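Local coordinates for envelope glycoprotein (Thogoto virus, PDB 5XEA), which probably attaches the virus to its host-cell receptor and later brings about fusion of the viral and host membranes, at residues Gln38-Thr43 with Val172-Gly177; Asp139-Val144 with Asp431-Thr436; Asn229-Thr234 with Ala243-Ser248. All coordinates share one frame; numbering follows the deposited sequence.

Interaction 1 of 3, residues Gln38-Thr43 with Val172-Gly177; sequences QNELLT and VEHSAG
E40 and H174 reach toward each other from opposite directions and meet at a single carboxylate oxygen, a compact example of a buried polar bridge between strands that are not direct neighbours. The bond itself is weak: H174 NE2 lies 3.4 Å from E40 OE2 with an N-H...O angle of only 126°. The oxygen sits at the edge of the imidazole, in the ring plane, and H174 CE1 is almost as close to E40 OE2, at 3.5 Å. Carboxylate and ring are turned only 20° apart, so the two flat groups are nearly coplanar. An extended E40 side chain beyond CG carries the carboxylate across the gap.

T164 OG1, hydrogen-bonded to both E40 OE1 and H174 NE2, bridges the two side chains, so the direct bond is the minor part of the link. The contact belongs to the large antiparallel sheet of this gp64-family fusogen. Strand 40-56 pairs there with strands 133-156 and 187-192, while strand 171-174 pairs with 159-165, the strand that supplies T164. Nonpolar V162, F151 and V191 pack on E40, and D193 brings a second carboxylate close to E40 OE2. Such a setting would be expected to favour a positively charged imidazole or to raise the proton affinity of the acidic pair.

Within 172-177 the other ring nitrogen is held as well: H174 ND1 donates to S175 O at 2.9 Å, from above the carbonyl plane, a position made possible by the histidine chi1 of 56°, which places CG between the backbone N and the carbonyl carbon. The same serine accepts through OG from G177 N at 3.0 Å, an ST turn where the chain leaves the strand.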
loop_
_atom_site.group_PDB
_atom_site.type_symbol
_atom_site.label_atom_id
_atom_site.label_comp_id
_atom_site.label_asym_id
_atom_site.label_seq_id
_atom_site.Cartn_x
_atom_site.Cartn_y
_atom_site.Cartn_z
ATOM N N GLN B 38 15.405 -15.367 4.931
ATOM C CA GLN B 38 14.250 -14.502 5.150
ATOM C C GLN B 38 12.910 -15.246 5.074
ATOM O O GLN B 38 11.861 -14.602 4.942
ATOM C CB GLN B 38 14.270 -13.344 4.152
ATOM C CG GLN B 38 15.593 -12.589 4.124
ATOM C CD GLN B 38 15.428 -11.100 4.369
ATOM O OE1 GLN B 38 15.729 -10.600 5.455
ATOM N NE2 GLN B 38 14.951 -10.383 3.357
ATOM N N ASN B 39 12.919 -16.582 5.173
ATOM C CA ASN B 39 11.690 -17.367 5.149
ATOM C C ASN B 39 11.773 -18.530 6.129
ATOM O O ASN B 39 12.829 -19.154 6.276
ATOM C CB ASN B 39 11.404 -17.912 3.740
ATOM C CG ASN B 39 10.995 -16.825 2.760
ATOM O OD1 ASN B 39 10.196 -15.940 3.086
ATOM N ND2 ASN B 39 11.542 -16.886 1.549
ATOM N N GLU B 40 10.656 -18.796 6.816
ATOM C CA GLU B 40 10.401 -20.080 7.453
ATOM C C GLU B 40 9.831 -21.048 6.429
ATOM O O GLU B 40 9.401 -20.657 5.344
ATOM C CB GLU B 40 9.405 -19.957 8.598
ATOM C CG GLU B 40 9.699 -18.873 9.580
ATOM C CD GLU B 40 8.741 -18.904 10.740
ATOM O OE1 GLU B 40 7.567 -18.513 10.560
ATOM O OE2 GLU B 40 9.150 -19.344 11.831
ATOM N N LEU B 41 9.829 -22.331 6.778
ATOM C CA LEU B 41 9.225 -23.356 5.941
ATOM C C LEU B 41 7.925 -23.797 6.589
ATOM O O LEU B 41 7.932 -24.346 7.698
ATOM C CB LEU B 41 10.144 -24.559 5.742
ATOM C CG LEU B 41 9.587 -25.480 4.658
ATOM C CD1 LEU B 41 9.793 -24.857 3.284
ATOM C CD2 LEU B 41 10.194 -26.873 4.736
ATOM N N LEU B 42 6.815 -23.527 5.921
ATOM C CA LEU B 42 5.511 -23.957 6.400
ATOM C C LEU B 42 5.138 -25.228 5.656
ATOM O O LEU B 42 4.997 -25.220 4.428
ATOM C CB LEU B 42 4.450 -22.877 6.195
ATOM C CG LEU B 42 3.006 -23.377 6.320
ATOM C CD1 LEU B 42 2.672 -23.765 7.754
ATOM C CD2 LEU B 42 2.041 -22.328 5.798
ATOM N N THR B 43 5.021 -26.321 6.387
ATOM C CA THR B 43 4.435 -27.546 5.855
ATOM C C THR B 43 3.033 -27.673 6.431
ATOM O O THR B 43 2.859 -27.670 7.657
ATOM C CB THR B 43 5.282 -28.771 6.196
ATOM O OG1 THR B 43 6.586 -28.606 5.632
ATOM C CG2 THR B 43 4.644 -30.027 5.613
ATOM N N VAL B 172 3.049 -16.308 16.901
ATOM C CA VAL B 172 3.628 -17.299 17.799
ATOM C C VAL B 172 5.129 -17.063 17.864
ATOM O O VAL B 172 5.827 -17.180 16.849
ATOM C CB VAL B 172 3.331 -18.737 17.339
ATOM C CG1 VAL B 172 3.834 -19.734 18.378
ATOM C CG2 VAL B 172 1.835 -18.923 17.087
ATOM N N GLU B 173 5.630 -16.766 19.055
ATOM C CA GLU B 173 7.051 -16.502 19.251
ATOM C C GLU B 173 7.752 -17.766 19.732
ATOM O O GLU B 173 7.282 -18.436 20.657
ATOM C CB GLU B 173 7.262 -15.351 20.231
ATOM C CG GLU B 173 7.120 -13.975 19.573
ATOM C CD GLU B 173 5.684 -13.656 19.176
ATOM O OE1 GLU B 173 5.414 -13.444 17.972
ATOM O OE2 GLU B 173 4.825 -13.624 20.078
ATOM N N HIS B 174 8.856 -18.109 19.076
ATOM C CA HIS B 174 9.575 -19.328 19.402
ATOM C C HIS B 174 11.043 -19.158 19.043
ATOM O O HIS B 174 11.415 -18.287 18.250
ATOM C CB HIS B 174 8.995 -20.531 18.668
ATOM C CG HIS B 174 8.959 -20.362 17.183
ATOM N ND1 HIS B 174 9.907 -20.910 16.349
ATOM C CD2 HIS B 174 8.092 -19.698 16.383
ATOM C CE1 HIS B 174 9.623 -20.596 15.096
ATOM N NE2 HIS B 174 8.528 -19.858 15.091
ATOM N N SER B 175 11.875 -20.013 19.629
ATOM C CA SER B 175 13.281 -20.018 19.263
ATOM C C SER B 175 13.451 -20.623 17.873
ATOM O O SER B 175 12.617 -21.393 17.398
ATOM C CB SER B 175 14.098 -20.795 20.289
ATOM O OG SER B 175 14.895 -21.760 19.631
ATOM N N ALA B 176 14.549 -20.265 17.210
ATOM C CA ALA B 176 14.772 -20.751 15.852
ATOM C C ALA B 176 14.977 -22.259 15.803
ATOM O O ALA B 176 14.772 -22.865 14.747
ATOM C CB ALA B 176 15.973 -20.036 15.220
ATOM N N GLY B 177 15.383 -22.878 16.912
ATOM C CA GLY B 177 15.527 -24.319 16.952
ATOM C C GLY B 177 14.290 -25.086 17.356
ATOM O O GLY B 177 14.271 -26.311 17.230
#

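Interaction 2 of 3, residues Asp139-Val144 with Asp431-Thr436; sequences DWRCGV and DALIQT
R141 and L433 illustrate how a charged side chain can serve as a packing surface: the arginine leaves strand 133-156 and slides its guanidinium beneath the leucine of helix 421-437. Two residues ahead of R141, D139 OD1 accepts from W140 N at 2.7 Å, the donor standing above the carboxylate plane; K120 forms a salt bridge with the same oxygen. W140 packs its indole on Y73, P112 and Y91, and R141, the next residue, makes the crossing.

A bend at chi3 (-54°) brings the arginine tip round to the helix, its side chain lying at about a right angle to that of L433. L433 CB rides over the centre of the guanidinium, 3.7 Å above its plane, while L433 CD1 touches R141 CD at 3.7 Å. A432 CB comes in at the edge instead, 3.9 Å from R141 NH2. The polar rim is satisfied outside these two segments: NE forms a salt bridge with E121, and NH2 bonds to the backbone oxygen of S429, one turn back in the helix. In C142 the strand turns to a covalent tie, the disulfide with C89.

On the helix, A432 O receives both T436 N and T436 OG1, from opposite faces of its plane. L433 also packs on M438 of the third subunit, and I434 on I434 of the second. The arrangement is that of a helix laid against a long antiparallel sheet and facing two other subunits of the trimer, in this member of the gp64 family of class III fusogens.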
loop_
_atom_site.group_PDB
_atom_site.type_symbol
_atom_site.label_atom_id
_atom_site.label_comp_id
_atom_site.label_asym_id
_atom_site.label_seq_id
_atom_site.Cartn_x
_atom_site.Cartn_y
_atom_site.Cartn_z
ATOM N N ASP B 139 -14.890 -42.337 1.205
ATOM C CA ASP B 139 -13.882 -41.763 0.316
ATOM C C ASP B 139 -13.052 -40.765 1.106
ATOM O O ASP B 139 -13.408 -40.352 2.216
ATOM C CB ASP B 139 -14.513 -41.124 -0.934
ATOM C CG ASP B 139 -13.512 -40.968 -2.091
ATOM O OD1 ASP B 139 -12.339 -41.412 -1.950
ATOM O OD2 ASP B 139 -13.902 -40.385 -3.129
ATOM N N TRP B 140 -11.909 -40.400 0.535
ATOM C CA TRP B 140 -10.912 -39.628 1.260
ATOM C C TRP B 140 -10.501 -38.409 0.455
ATOM O O TRP B 140 -10.538 -38.419 -0.775
ATOM C CB TRP B 140 -9.660 -40.484 1.569
ATOM C CG TRP B 140 -9.938 -41.578 2.537
ATOM C CD1 TRP B 140 -10.530 -42.787 2.266
ATOM C CD2 TRP B 140 -9.691 -41.556 3.944
ATOM N NE1 TRP B 140 -10.639 -43.525 3.417
ATOM C CE2 TRP B 140 -10.153 -42.791 4.467
ATOM C CE3 TRP B 140 -9.117 -40.618 4.820
ATOM C CZ2 TRP B 140 -10.055 -43.113 5.822
ATOM C CZ3 TRP B 140 -9.025 -40.929 6.161
ATOM C CH2 TRP B 140 -9.489 -42.180 6.652
ATOM N N ARG B 141 -10.078 -37.366 1.170
ATOM C CA ARG B 141 -9.331 -36.267 0.573
ATOM C C ARG B 141 -8.069 -36.053 1.395
ATOM O O ARG B 141 -8.053 -36.276 2.611
ATOM C CB ARG B 141 -10.130 -34.954 0.502
ATOM C CG ARG B 141 -10.348 -34.282 1.860
ATOM C CD ARG B 141 -11.489 -33.263 1.816
ATOM N NE ARG B 141 -11.260 -32.287 0.744
ATOM C CZ ARG B 141 -10.798 -31.051 0.930
ATOM N NH1 ARG B 141 -10.510 -30.614 2.146
ATOM N NH2 ARG B 141 -10.626 -30.246 -0.109
ATOM N N CYS B 142 -7.010 -35.632 0.719
ATOM C CA CYS B 142 -5.801 -35.245 1.434
ATOM C C CYS B 142 -4.975 -34.340 0.539
ATOM O O CYS B 142 -5.151 -34.311 -0.683
ATOM C CB CYS B 142 -4.998 -36.471 1.882
ATOM S SG CYS B 142 -4.423 -37.504 0.518
ATOM N N GLY B 143 -4.075 -33.597 1.159
ATOM C CA GLY B 143 -3.231 -32.692 0.403
ATOM C C GLY B 143 -2.138 -32.154 1.294
ATOM O O GLY B 143 -2.238 -32.195 2.527
ATOM N N VAL B 144 -1.084 -31.647 0.657
ATOM C CA VAL B 144 0.075 -31.156 1.397
ATOM C C VAL B 144 0.696 -30.010 0.614
ATOM O O VAL B 144 0.691 -30.007 -0.622
ATOM C CB VAL B 144 1.096 -32.279 1.664
ATOM C CG1 VAL B 144 1.661 -32.823 0.349
ATOM C CG2 VAL B 144 2.235 -31.793 2.583
ATOM N N ASP B 431 -12.263 -24.152 0.006
ATOM C CA ASP B 431 -13.109 -23.863 -1.150
ATOM C C ASP B 431 -13.374 -25.118 -1.959
ATOM O O ASP B 431 -14.492 -25.338 -2.448
ATOM C CB ASP B 431 -12.451 -22.812 -2.045
ATOM C CG ASP B 431 -12.374 -21.442 -1.389
ATOM O OD1 ASP B 431 -11.465 -20.663 -1.757
ATOM O OD2 ASP B 431 -13.224 -21.139 -0.523
ATOM N N ALA B 432 -12.344 -25.942 -2.132
ATOM C CA ALA B 432 -12.495 -27.183 -2.883
ATOM C C ALA B 432 -13.431 -28.159 -2.171
ATOM O O ALA B 432 -14.179 -28.888 -2.821
ATOM C CB ALA B 432 -11.115 -27.808 -3.103
ATOM N N LEU B 433 -13.397 -28.201 -0.837
ATOM C CA LEU B 433 -14.317 -29.080 -0.120
ATOM C C LEU B 433 -15.762 -28.656 -0.350
ATOM O O LEU B 433 -16.651 -29.501 -0.513
ATOM C CB LEU B 433 -13.984 -29.103 1.382
ATOM C CG LEU B 433 -14.870 -30.060 2.222
ATOM C CD1 LEU B 433 -14.770 -31.509 1.746
ATOM C CD2 LEU B 433 -14.587 -29.946 3.716
ATOM N N ILE B 434 -16.008 -27.345 -0.379
ATOM C CA ILE B 434 -17.356 -26.818 -0.614
ATOM C C ILE B 434 -17.843 -27.211 -2.000
ATOM O O ILE B 434 -19.017 -27.552 -2.193
ATOM C CB ILE B 434 -17.358 -25.278 -0.428
ATOM C CG1 ILE B 434 -17.153 -24.904 1.054
ATOM C CG2 ILE B 434 -18.683 -24.676 -0.974
ATOM C CD1 ILE B 434 -16.780 -23.373 1.294
ATOM N N GLN B 435 -16.954 -27.157 -2.997
ATOM C CA GLN B 435 -17.357 -27.535 -4.347
ATOM C C GLN B 435 -17.712 -29.019 -4.423
ATOM O O GLN B 435 -18.726 -29.387 -5.025
ATOM C CB GLN B 435 -16.258 -27.179 -5.348
ATOM C CG GLN B 435 -16.045 -25.624 -5.575
ATOM C CD GLN B 435 -17.349 -24.930 -6.026
ATOM O OE1 GLN B 435 -17.936 -25.284 -7.064
ATOM N NE2 GLN B 435 -17.822 -23.973 -5.232
ATOM N N THR B 436 -16.907 -29.884 -3.794
ATOM C CA THR B 436 -17.142 -31.317 -3.897
ATOM C C THR B 436 -18.374 -31.746 -3.112
ATOM O O THR B 436 -19.070 -32.691 -3.508
ATOM C CB THR B 436 -15.944 -32.106 -3.389
ATOM O OG1 THR B 436 -14.728 -31.462 -3.785
ATOM C CG2 THR B 436 -15.996 -33.458 -4.026
#

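Interaction 3 of 3, residues Asn229-Thr234 with Ala243-Ser248; sequences NFFEVT and ACYNFS. With NAG (2-acetamido-2-deoxy-beta-D-glucopyranose), chain F.
Two first torsions bring F231 and Y245 together: chi1 of 42° sets the phenylalanine CG between its backbone N and carbonyl carbon, while chi1 of -60° leaves the tyrosine CG beside the backbone N, opposite the carbonyl carbon. The two rings then converge from strands that are far apart in the same antiparallel sheet. Strand 229-233 is an outermost strand of this six-stranded sheet, and three others (221-226, 197-209 and 24-35) separate it from strand 243-247. Side chains can meet across such a distance because the sheet curls, and the contact is a worked example of a core closed from within a single curved sheet.

The aromatic pair is oblique, with centroids 5.0 Å apart and planes inclined at 38°. F231 CZ approaches Y245 CE2 to 3.6 Å, and F231 CE2 lies 3.7 Å from Y245 OH. That hydroxyl is hydrogen-bonded to D226 on strand 221-226, which ties down the polar end of an otherwise greasy contact. F231 also meets the rings of F238 and H240 on strand 237-240, the opposite outermost strand, so the curl brings the far margin of the sheet round to F231 on the near one.

Two residues along each strand, the pattern is repeated with a smaller partner. V233 CG2 rests 3.7 Å from F247 CE2, and the same methyl sits at the edge of the F231 ring, in its plane, thereby linking the two pairs into one patch. Alternation along 243-247 points the intervening residues the other way: C244 forms a disulfide with C239, and N246, in the glycosylation sequon N246-F247-S248, carries a sugar, its ND2 joined covalently to NAG C1 at 1.4 Å.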
loop_
_atom_site.group_PDB
_atom_site.type_symbol
_atom_site.label_atom_id
_atom_site.label_comp_id
_atom_site.label_asym_id
_atom_site.label_seq_id
_atom_site.Cartn_x
_atom_site.Cartn_y
_atom_site.Cartn_z
ATOM N N ASN B 229 16.479 -0.969 5.400
ATOM C CA ASN B 229 15.467 -0.976 6.444
ATOM C C ASN B 229 15.485 0.370 7.143
ATOM O O ASN B 229 16.556 0.866 7.505
ATOM C CB ASN B 229 15.717 -2.108 7.441
ATOM C CG ASN B 229 15.493 -3.479 6.821
ATOM O OD1 ASN B 229 14.375 -3.817 6.411
ATOM N ND2 ASN B 229 16.553 -4.268 6.736
ATOM N N PHE B 230 14.307 0.963 7.312
ATOM C CA PHE B 230 14.188 2.249 7.983
ATOM C C PHE B 230 13.155 2.104 9.081
ATOM O O PHE B 230 12.112 1.472 8.881
ATOM C CB PHE B 230 13.782 3.381 7.018
ATOM C CG PHE B 230 14.698 3.530 5.827
ATOM C CD1 PHE B 230 15.654 4.537 5.782
ATOM C CD2 PHE B 230 14.612 2.649 4.754
ATOM C CE1 PHE B 230 16.491 4.660 4.685
ATOM C CE2 PHE B 230 15.444 2.765 3.658
ATOM C CZ PHE B 230 16.392 3.790 3.623
ATOM N N PHE B 231 13.441 2.685 10.235
ATOM C CA PHE B 231 12.538 2.514 11.356
ATOM C C PHE B 231 12.710 3.674 12.309
ATOM O O PHE B 231 13.768 4.314 12.355
ATOM C CB PHE B 231 12.784 1.168 12.062
ATOM C CG PHE B 231 14.243 0.829 12.224
ATOM C CD1 PHE B 231 14.974 1.338 13.286
ATOM C CD2 PHE B 231 14.884 0.015 11.302
ATOM C CE1 PHE B 231 16.327 1.051 13.423
ATOM C CE2 PHE B 231 16.231 -0.286 11.440
ATOM C CZ PHE B 231 16.952 0.238 12.500
ATOM N N GLU B 232 11.657 3.957 13.055
ATOM C CA GLU B 232 11.754 4.889 14.167
ATOM C C GLU B 232 12.079 4.097 15.423
ATOM O O GLU B 232 11.356 3.159 15.765
ATOM C CB GLU B 232 10.449 5.661 14.340
ATOM C CG GLU B 232 10.446 6.549 15.567
ATOM C CD GLU B 232 9.079 7.133 15.875
ATOM O OE1 GLU B 232 8.155 6.991 15.040
ATOM O OE2 GLU B 232 8.936 7.732 16.964
ATOM N N VAL B 233 13.158 4.457 16.109
ATOM C CA VAL B 233 13.514 3.763 17.341
ATOM C C VAL B 233 12.657 4.308 18.476
ATOM O O VAL B 233 12.738 5.489 18.827
ATOM C CB VAL B 233 15.011 3.895 17.642
ATOM C CG1 VAL B 233 15.295 3.621 19.120
ATOM C CG2 VAL B 233 15.776 2.914 16.773
ATOM N N THR B 234 11.816 3.449 19.040
ATOM C CA THR B 234 10.877 3.829 20.086
ATOM C C THR B 234 11.320 3.393 21.474
ATOM O O THR B 234 10.786 3.895 22.469
ATOM C CB THR B 234 9.507 3.215 19.801
ATOM O OG1 THR B 234 9.663 1.799 19.660
ATOM C CG2 THR B 234 8.934 3.779 18.512
ATOM N N ALA B 243 14.960 -8.064 11.849
ATOM C CA ALA B 243 16.102 -7.656 12.663
ATOM C C ALA B 243 15.639 -7.180 14.031
ATOM O O ALA B 243 14.615 -6.494 14.147
ATOM C CB ALA B 243 16.902 -6.537 11.985
ATOM N N CYS B 244 16.381 -7.557 15.068
ATOM C CA CYS B 244 16.207 -6.974 16.388
ATOM C C CYS B 244 17.467 -6.218 16.781
ATOM O O CYS B 244 18.579 -6.587 16.396
ATOM C CB CYS B 244 15.889 -8.019 17.446
ATOM S SG CYS B 244 14.202 -8.683 17.299
ATOM N N TYR B 245 17.276 -5.156 17.552
ATOM C CA TYR B 245 18.357 -4.282 17.973
ATOM C C TYR B 245 18.322 -4.120 19.482
ATOM O O TYR B 245 17.255 -4.139 20.106
ATOM C CB TYR B 245 18.272 -2.900 17.305
ATOM C CG TYR B 245 18.353 -2.947 15.802
ATOM C CD1 TYR B 245 19.563 -2.803 15.146
ATOM C CD2 TYR B 245 17.209 -3.147 15.034
ATOM C CE1 TYR B 245 19.637 -2.853 13.766
ATOM C CE2 TYR B 245 17.277 -3.194 13.653
ATOM C CZ TYR B 245 18.490 -3.047 13.030
ATOM O OH TYR B 245 18.559 -3.097 11.664
ATOM N N ASN B 246 19.512 -3.985 20.064
ATOM C CA ASN B 246 19.672 -3.594 21.461
ATOM C C ASN B 246 20.649 -2.419 21.457
ATOM O O ASN B 246 21.859 -2.608 21.286
ATOM C CB ASN B 246 20.169 -4.748 22.322
ATOM C CG ASN B 246 20.218 -4.394 23.789
ATOM O OD1 ASN B 246 19.377 -3.651 24.289
ATOM N ND2 ASN B 246 21.209 -4.923 24.490
ATOM N N PHE B 247 20.106 -1.211 21.591
ATOM C CA PHE B 247 20.889 0.016 21.600
ATOM C C PHE B 247 21.380 0.285 23.015
ATOM O O PHE B 247 20.611 0.162 23.977
ATOM C CB PHE B 247 20.051 1.205 21.120
ATOM C CG PHE B 247 19.737 1.187 19.654
ATOM C CD1 PHE B 247 20.516 1.895 18.755
ATOM C CD2 PHE B 247 18.648 0.477 19.173
ATOM C CE1 PHE B 247 20.227 1.887 17.407
ATOM C CE2 PHE B 247 18.354 0.469 17.826
ATOM C CZ PHE B 247 19.150 1.173 16.939
ATOM N N SER B 248 22.652 0.657 23.137
ATOM C CA SER B 248 23.157 1.140 24.418
ATOM C C SER B 248 22.324 2.329 24.867
ATOM O O SER B 248 22.163 3.301 24.121
ATOM C CB SER B 248 24.629 1.530 24.299
ATOM O OG SER B 248 25.185 1.781 25.577
HETATM C C1 NAG F . 21.369 -4.654 25.893
HETATM C C2 NAG F . 21.289 -5.933 26.726
HETATM C C3 NAG F . 21.582 -5.632 28.191
HETATM C C4 NAG F . 22.910 -4.896 28.334
HETATM C C5 NAG F . 22.922 -3.662 27.435
HETATM C C6 NAG F . 24.260 -2.963 27.414
HETATM C C7 NAG F . 19.838 -7.870 26.325
HETATM C C8 NAG F . 18.426 -8.363 26.246
HETATM N N2 NAG F . 19.989 -6.570 26.596
HETATM O O3 NAG F . 21.593 -6.870 28.894
HETATM O O4 NAG F . 23.114 -4.460 29.673
HETATM O O5 NAG F . 22.638 -4.039 26.082
HETATM O O6 NAG F . 25.211 -3.697 26.654
HETATM O O7 NAG F . 20.798 -8.611 26.144
#

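Overall arrangement
All three contacts are buried, yet their chemistry follows their place. Interactions 1 and 2 hold the same large sheet, through its neighbouring strands 40-56 and 133-156, and touch where T43 CG2 lies 4.3 Å from V144 CG2. Interaction 1 joins two strands of that sheet by a weak polar bridge, whereas interaction 2, about 32 Å from the centre of the chain, lays a helix on it with an arginine as intermediary and borders two other subunits. Interaction 3 belongs to the separate six-stranded sheet, with its centre about 45 Å from that of interaction 2; it is apolar and aromatic on one side of strand 243-247 and glycosylated on the other.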